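Putative alpha-L-fucosidase (Bacteroides thetaiotaomicron, PDB 3EYP) probably acts as an alpha-L-fucosidase of glycoside hydrolase family 29, removing terminal alpha-L-fucose units from glycoconjugates by hydrolysis. Local coordinates at residues A[15-20]-A[160-165]; A[21-26]-A[68-73]. All blocks are in the same frame, centred on the assembly; numbering follows the deposited sequence.

Contact 1 of 2, residues A[15-20]-A[160-165]; sequences LEWYNR and IWETWW
Glu16 crosses the indole of Trp161 at about a right angle, its CD 3.8 Å from Trp161 CE3, at one side of a salt-bridge network of Glu16, Arg20 and Glu162. The network ties helix 12-20 to strand 162-164 of the parallel TIM-type barrel, near the N-terminal ends of the strands. A bend at chi2 (-80°) turns the Glu16 carboxylate along the helix to Arg20, while its OE2 has a second cationic partner in Lys119, which also makes a cation-pi contact with Trp161. One residue on, Trp17 brings the edge of its ring to Glu162, with CD1 3.6 Å from OE1. The indole NH is not spent on that oxygen: NE1 is hydrogen-bonded to Glu253.

Arg20 carries most of the polar load. Its extended chain presents the guanidinium side-on to Glu16: NE meets OE2 at 2.7 Å in a nearly straight bond (177°), in the guanidinium plane, and NH2 reaches OE1 at 2.8 Å on the syn lone pair. Two bonds thus fix the rotation of the group, and NH1 and the second N-H of NH2 turn to the other segment. Arg20 NH1 forms a salt bridge of 2.7 Å to Glu162 OE1, approaching nearly in line with the C-O bond. A methionine here would probably leave the Glu162 carboxylate without this cationic mate and the Glu16 carboxylate freer to turn. Besides its bond to Glu16, Arg20 NH2 donates to the backbone Trp161 O at 2.9 Å, coming from above the carbonyl plane, 51° out of it.

Contact 2 of 2, residues A[21-26]-A[68-73]; sequences EMIAFF and IPAAIL
With CG1 of Ile72 set beside its own backbone N (chi1 -54°), the two branches of that side chain part: CG2 goes to the Phe25 ring, 3.7 Å from CE1, and CG1 to Ile23 CG2 at 3.9 Å. These residues join two neighbouring parallel strands, 22-26 and 70-76, linked through helix 56-65 in a beta-alpha-beta crossover of the TIM-type barrel. The short strand axes lie 25° apart in direction, and the pairing runs Ala24 with Ala71, Phe25 with Ile72 and Phe26 with Leu73.

The hydrogen bonds confirm this register. Ala24 bonds to the two residues flanking Ala71: its N donates to Ala70 O at 2.7 Å with an angle of 171° at the hydrogen, and its O accepts from Ile72 N at 2.8 Å. Ile72 in turn brackets Phe25, since Ile72 O accepts from Phe26 N at 2.9 Å. The same carbonyl oxygen lies in the plane of the Phe25 ring, at its edge, 3.5 Å from CD1.

The two sheet faces differ in their neighbours. On the face of Phe25 and Ile72, Phe25 meets Trp164 edge-to-face and also touches Leu293 of the strand on the other side of 22-26. On the face of Ala24, Phe26 and Ala71, the two alanine methyls leave Leu63 of helix 56-65 room to pack against them, and the methyl of Ala71 lies 3.7 Å from Phe26 CE2. Ile68, just before the strand, adds its CG2 beside the methyl of Ala24, while its CD1 meets Met22 CE. At the C-terminal end of the pairing, Leu73 CD1 packs against Phe26 CB at 4.0 Å.

How the contacts relate
From the N terminus, helix 12-20 supplies the first half of contact 1 and runs directly into strand 22-26, the first half of contact 2. Contact 2 closes first, after 41 intervening residues that include helix 56-65; contact 1 closes much later, with 139 residues between its halves, so the smaller loop lies wholly within the larger. Contact 2 joins adjacent barrel strands, whereas contact 1 carries the leading helix to strand 162-164, which is separated from 70-76 by strand 119-124. Their centres are about 9 Å apart, and they meet inside the barrel: Glu162 OE1 lies 3.6 Å from Ile23 CD1, and Trp164 CD1 lies 3.8 Å from Ile72 CD1.

Contact 1 of 2, residues A[15-20]-A[160-165]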
loop_
_atom_site.group_PDB
_atom_site.type_symbol
_atom_site.label_atom_id
_atom_site.label_comp_id
_atom_site.label_asym_id
_atom_site.label_seq_id
_atom_site.Cartn_x
_atom_site.Cartn_y
_atom_site.Cartn_z
ATOM N N LEU A 15 -0.897 -6.602 9.907
ATOM C CA LEU A 15 0.451 -7.165 9.682
ATOM C C LEU A 15 0.539 -7.833 8.295
ATOM O O LEU A 15 1.517 -7.734 7.585
ATOM C CB LEU A 15 0.781 -8.189 10.780
ATOM C CG LEU A 15 1.057 -7.713 12.199
ATOM C CD1 LEU A 15 1.062 -9.007 13.143
ATOM C CD2 LEU A 15 2.418 -6.971 12.175
ATOM N N GLU A 16 -0.497 -8.565 7.948
ATOM C CA GLU A 16 -0.542 -9.278 6.643
ATOM C C GLU A 16 -0.456 -8.258 5.484
ATOM O O GLU A 16 0.328 -8.389 4.540
ATOM C CB GLU A 16 -1.818 -10.142 6.580
ATOM C CG GLU A 16 -2.032 -10.861 5.223
ATOM C CD GLU A 16 -2.622 -9.936 4.158
ATOM O OE1 GLU A 16 -3.604 -9.221 4.491
ATOM O OE2 GLU A 16 -2.098 -9.926 3.010
ATOM N N TRP A 17 -1.224 -7.192 5.640
ATOM C CA TRP A 17 -1.302 -6.093 4.649
ATOM C C TRP A 17 0.028 -5.377 4.521
ATOM O O TRP A 17 0.542 -5.143 3.430
ATOM C CB TRP A 17 -2.420 -5.112 5.042
ATOM C CG TRP A 17 -2.421 -3.779 4.350
ATOM C CD1 TRP A 17 -3.041 -3.466 3.182
ATOM C CD2 TRP A 17 -1.816 -2.554 4.824
ATOM N NE1 TRP A 17 -2.863 -2.119 2.884
ATOM C CE2 TRP A 17 -2.096 -1.546 3.864
ATOM C CE3 TRP A 17 -1.013 -2.234 5.911
ATOM C CZ2 TRP A 17 -1.630 -0.252 3.990
ATOM C CZ3 TRP A 17 -0.541 -0.942 6.039
ATOM C CH2 TRP A 17 -0.864 0.046 5.081
ATOM N N TYR A 18 0.651 -5.101 5.659
ATOM C CA TYR A 18 1.945 -4.419 5.633
ATOM C C TYR A 18 2.986 -5.224 4.834
ATOM O O TYR A 18 3.815 -4.691 4.088
ATOM C CB TYR A 18 2.444 -4.134 7.071
ATOM C CG TYR A 18 2.416 -2.688 7.492
ATOM C CD1 TYR A 18 1.871 -2.311 8.722
ATOM C CD2 TYR A 18 2.985 -1.702 6.680
ATOM C CE1 TYR A 18 1.896 -0.993 9.136
ATOM C CE2 TYR A 18 2.995 -0.383 7.067
ATOM C CZ TYR A 18 2.428 -0.031 8.279
ATOM O OH TYR A 18 2.448 1.278 8.681
ATOM N N ASN A 19 2.931 -6.533 5.036
ATOM C CA ASN A 19 3.901 -7.443 4.459
ATOM C C ASN A 19 3.791 -7.595 2.937
ATOM O O ASN A 19 4.723 -8.064 2.254
ATOM C CB ASN A 19 3.792 -8.817 5.130
ATOM C CG ASN A 19 4.980 -9.699 4.801
ATOM O OD1 ASN A 19 6.139 -9.243 4.780
ATOM N ND2 ASN A 19 4.694 -10.948 4.457
ATOM N N ARG A 20 2.657 -7.168 2.409
ATOM C CA ARG A 20 2.425 -7.234 0.931
ATOM C C ARG A 20 3.384 -6.292 0.171
ATOM O O ARG A 20 3.924 -6.563 -0.909
ATOM C CB ARG A 20 0.983 -6.855 0.583
ATOM C CG ARG A 20 -0.087 -7.703 1.210
ATOM C CD ARG A 20 -1.477 -7.231 0.719
ATOM N NE ARG A 20 -2.561 -7.776 1.514
ATOM C CZ ARG A 20 -3.805 -7.288 1.525
ATOM N NH1 ARG A 20 -4.154 -6.247 0.784
ATOM N NH2 ARG A 20 -4.697 -7.842 2.276
ATOM N N ILE A 160 -11.383 -13.138 -0.186
ATOM C CA ILE A 160 -11.210 -11.721 -0.505
ATOM C C ILE A 160 -10.323 -11.090 0.597
ATOM O O ILE A 160 -10.637 -11.181 1.800
ATOM C CB ILE A 160 -12.579 -11.001 -0.615
ATOM C CG1 ILE A 160 -13.556 -11.627 -1.643
ATOM C CG2 ILE A 160 -12.399 -9.422 -0.927
ATOM C CD1 ILE A 160 -13.163 -11.568 -3.074
ATOM N N TRP A 161 -9.219 -10.458 0.164
ATOM C CA TRP A 161 -8.200 -9.942 1.100
ATOM C C TRP A 161 -8.197 -8.420 1.299
ATOM O O TRP A 161 -7.549 -7.897 2.209
ATOM C CB TRP A 161 -6.804 -10.379 0.665
ATOM C CG TRP A 161 -6.549 -11.826 0.639
ATOM C CD1 TRP A 161 -6.788 -12.684 -0.400
ATOM C CD2 TRP A 161 -5.876 -12.569 1.645
ATOM N NE1 TRP A 161 -6.333 -13.938 -0.073
ATOM C CE2 TRP A 161 -5.769 -13.891 1.183
ATOM C CE3 TRP A 161 -5.353 -12.245 2.908
ATOM C CZ2 TRP A 161 -5.173 -14.890 1.942
ATOM C CZ3 TRP A 161 -4.767 -13.250 3.663
ATOM C CH2 TRP A 161 -4.686 -14.552 3.180
ATOM N N GLU A 162 -8.926 -7.732 0.447
ATOM C CA GLU A 162 -9.190 -6.282 0.634
ATOM C C GLU A 162 -10.495 -5.864 0.031
ATOM O O GLU A 162 -10.849 -6.289 -1.068
ATOM C CB GLU A 162 -8.081 -5.424 0.041
ATOM C CG GLU A 162 -8.131 -3.963 0.464
ATOM C CD GLU A 162 -6.759 -3.317 0.646
ATOM O OE1 GLU A 162 -5.771 -4.076 0.850
ATOM O OE2 GLU A 162 -6.688 -2.047 0.528
ATOM N N THR A 163 -11.215 -5.036 0.789
ATOM C CA THR A 163 -12.420 -4.328 0.277
ATOM C C THR A 163 -12.125 -2.859 0.384
ATOM O O THR A 163 -11.662 -2.388 1.413
ATOM C CB THR A 163 -13.691 -4.691 1.091
ATOM O OG1 THR A 163 -14.046 -6.049 0.846
ATOM C CG2 THR A 163 -14.877 -3.858 0.720
ATOM N N TRP A 164 -12.347 -2.148 -0.711
ATOM C CA TRP A 164 -11.969 -0.727 -0.827
ATOM C C TRP A 164 -13.203 0.135 -0.915
ATOM O O TRP A 164 -14.034 -0.030 -1.835
ATOM C CB TRP A 164 -11.145 -0.508 -2.059
ATOM C CG TRP A 164 -9.914 0.293 -1.936
ATOM C CD1 TRP A 164 -8.711 -0.123 -1.474
ATOM C CD2 TRP A 164 -9.739 1.645 -2.347
ATOM N NE1 TRP A 164 -7.803 0.903 -1.520
ATOM C CE2 TRP A 164 -8.397 1.991 -2.086
ATOM C CE3 TRP A 164 -10.591 2.605 -2.901
ATOM C CZ2 TRP A 164 -7.874 3.258 -2.383
ATOM C CZ3 TRP A 164 -10.067 3.860 -3.182
ATOM C CH2 TRP A 164 -8.714 4.153 -2.936
ATOM N N TRP A 165 -13.274 1.106 0.001
ATOM C CA TRP A 165 -14.393 2.070 0.023
ATOM C C TRP A 165 -13.874 3.460 -0.282
ATOM O O TRP A 165 -13.317 4.128 0.591
ATOM C CB TRP A 165 -15.135 2.078 1.354
ATOM C CG TRP A 165 -15.958 0.840 1.623
ATOM C CD1 TRP A 165 -16.511 0.034 0.697
ATOM C CD2 TRP A 165 -16.316 0.290 2.901
ATOM N NE1 TRP A 165 -17.190 -0.977 1.284
ATOM C CE2 TRP A 165 -17.066 -0.878 2.648
ATOM C CE3 TRP A 165 -16.075 0.662 4.225
ATOM C CZ2 TRP A 165 -17.616 -1.661 3.671
ATOM C CZ3 TRP A 165 -16.581 -0.131 5.248
ATOM C CH2 TRP A 165 -17.384 -1.264 4.969
#

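Contact 2 of 2, residues A[21-26]-A[68-73]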
loop_
_atom_site.group_PDB
_atom_site.type_symbol
_atom_site.label_atom_id
_atom_site.label_comp_id
_atom_site.label_asym_id
_atom_site.label_seq_id
_atom_site.Cartn_x
_atom_site.Cartn_y
_atom_site.Cartn_z
ATOM N N GLU A 21 3.599 -5.176 0.825
ATOM C CA GLU A 21 4.436 -4.043 0.330
ATOM C C GLU A 21 3.828 -3.292 -0.802
ATOM O O GLU A 21 3.644 -2.080 -0.738
ATOM C CB GLU A 21 5.878 -4.483 0.039
ATOM C CG GLU A 21 6.551 -4.836 1.350
ATOM C CD GLU A 21 8.041 -5.104 1.285
ATOM O OE1 GLU A 21 8.640 -5.098 0.187
ATOM O OE2 GLU A 21 8.585 -5.328 2.400
ATOM N N MET A 22 3.419 -4.039 -1.809
ATOM C CA MET A 22 2.753 -3.472 -3.004
ATOM C C MET A 22 1.443 -4.219 -3.296
ATOM O O MET A 22 1.274 -5.415 -2.981
ATOM C CB MET A 22 3.681 -3.586 -4.228
ATOM C CG MET A 22 4.808 -2.552 -4.357
ATOM S SD MET A 22 5.934 -2.627 -5.766
ATOM C CE MET A 22 4.988 -1.829 -7.019
ATOM N N ILE A 23 0.505 -3.502 -3.874
ATOM C CA ILE A 23 -0.825 -4.032 -4.304
ATOM C C ILE A 23 -1.161 -3.468 -5.687
ATOM O O ILE A 23 -0.879 -2.292 -5.948
ATOM C CB ILE A 23 -1.957 -3.664 -3.315
ATOM C CG1 ILE A 23 -1.594 -4.041 -1.903
ATOM C CG2 ILE A 23 -3.248 -4.314 -3.717
ATOM C CD1 ILE A 23 -2.607 -3.542 -0.804
ATOM N N ALA A 24 -1.673 -4.274 -6.624
ATOM C CA ALA A 24 -2.161 -3.662 -7.878
ATOM C C ALA A 24 -3.616 -3.192 -7.823
ATOM O O ALA A 24 -4.438 -3.786 -7.201
ATOM C CB ALA A 24 -1.945 -4.580 -9.079
ATOM N N PHE A 25 -3.881 -2.058 -8.492
ATOM C CA PHE A 25 -5.241 -1.578 -8.715
ATOM C C PHE A 25 -5.491 -1.833 -10.202
ATOM O O PHE A 25 -4.584 -1.762 -10.989
ATOM C CB PHE A 25 -5.320 -0.054 -8.536
ATOM C CG PHE A 25 -6.368 0.431 -7.574
ATOM C CD1 PHE A 25 -7.503 -0.315 -7.272
ATOM C CD2 PHE A 25 -6.223 1.706 -6.988
ATOM C CE1 PHE A 25 -8.424 0.162 -6.448
ATOM C CE2 PHE A 25 -7.169 2.193 -6.143
ATOM C CZ PHE A 25 -8.257 1.437 -5.845
ATOM N N PHE A 26 -6.704 -2.210 -10.531
ATOM C CA PHE A 26 -7.132 -2.432 -11.913
ATOM C C PHE A 26 -8.420 -1.681 -12.108
ATOM O O PHE A 26 -9.504 -2.165 -11.744
ATOM C CB PHE A 26 -7.372 -3.908 -12.239
ATOM C CG PHE A 26 -6.117 -4.749 -12.284
ATOM C CD1 PHE A 26 -5.069 -4.385 -13.052
ATOM C CD2 PHE A 26 -6.033 -5.922 -11.552
ATOM C CE1 PHE A 26 -3.936 -5.129 -13.091
ATOM C CE2 PHE A 26 -4.890 -6.687 -11.591
ATOM C CZ PHE A 26 -3.837 -6.284 -12.330
ATOM N N ILE A 68 4.363 -8.209 -7.397
ATOM C CA ILE A 68 3.133 -7.722 -6.690
ATOM C C ILE A 68 2.243 -8.879 -6.240
ATOM O O ILE A 68 1.777 -9.658 -7.091
ATOM C CB ILE A 68 2.306 -6.697 -7.581
ATOM C CG1 ILE A 68 3.143 -5.439 -7.880
ATOM C CG2 ILE A 68 0.928 -6.273 -6.897
ATOM C CD1 ILE A 68 2.576 -4.453 -9.025
ATOM N N PRO A 69 2.004 -9.018 -4.924
ATOM C CA PRO A 69 1.371 -10.241 -4.395
ATOM C C PRO A 69 -0.135 -10.196 -4.305
ATOM O O PRO A 69 -0.798 -11.194 -3.953
ATOM C CB PRO A 69 1.955 -10.314 -2.986
ATOM C CG PRO A 69 2.137 -8.812 -2.648
ATOM C CD PRO A 69 2.600 -8.208 -3.839
ATOM N N ALA A 70 -0.684 -9.025 -4.647
ATOM C CA ALA A 70 -2.123 -8.765 -4.412
ATOM C C ALA A 70 -2.687 -7.726 -5.410
ATOM O O ALA A 70 -1.951 -6.921 -5.993
ATOM C CB ALA A 70 -2.401 -8.379 -2.940
ATOM N N ALA A 71 -3.974 -7.879 -5.677
ATOM C CA ALA A 71 -4.711 -7.130 -6.714
ATOM C C ALA A 71 -6.147 -6.839 -6.311
ATOM O O ALA A 71 -6.829 -7.690 -5.809
ATOM C CB ALA A 71 -4.696 -7.866 -8.098
ATOM N N ILE A 72 -6.510 -5.588 -6.543
ATOM C CA ILE A 72 -7.868 -4.986 -6.351
ATOM C C ILE A 72 -8.485 -4.547 -7.672
ATOM O O ILE A 72 -8.016 -3.645 -8.381
ATOM C CB ILE A 72 -7.815 -3.770 -5.391
ATOM C CG1 ILE A 72 -7.130 -4.226 -4.084
ATOM C CG2 ILE A 72 -9.248 -3.180 -5.128
ATOM C CD1 ILE A 72 -6.958 -3.114 -2.960
ATOM N N LEU A 73 -9.590 -5.181 -7.996
ATOM C CA LEU A 73 -10.383 -4.799 -9.199
ATOM C C LEU A 73 -11.548 -3.865 -8.901
ATOM O O LEU A 73 -12.297 -4.049 -7.944
ATOM C CB LEU A 73 -10.958 -6.060 -9.846
ATOM C CG LEU A 73 -11.923 -5.833 -11.053
ATOM C CD1 LEU A 73 -11.149 -5.336 -12.245
ATOM C CD2 LEU A 73 -12.582 -7.210 -11.363
#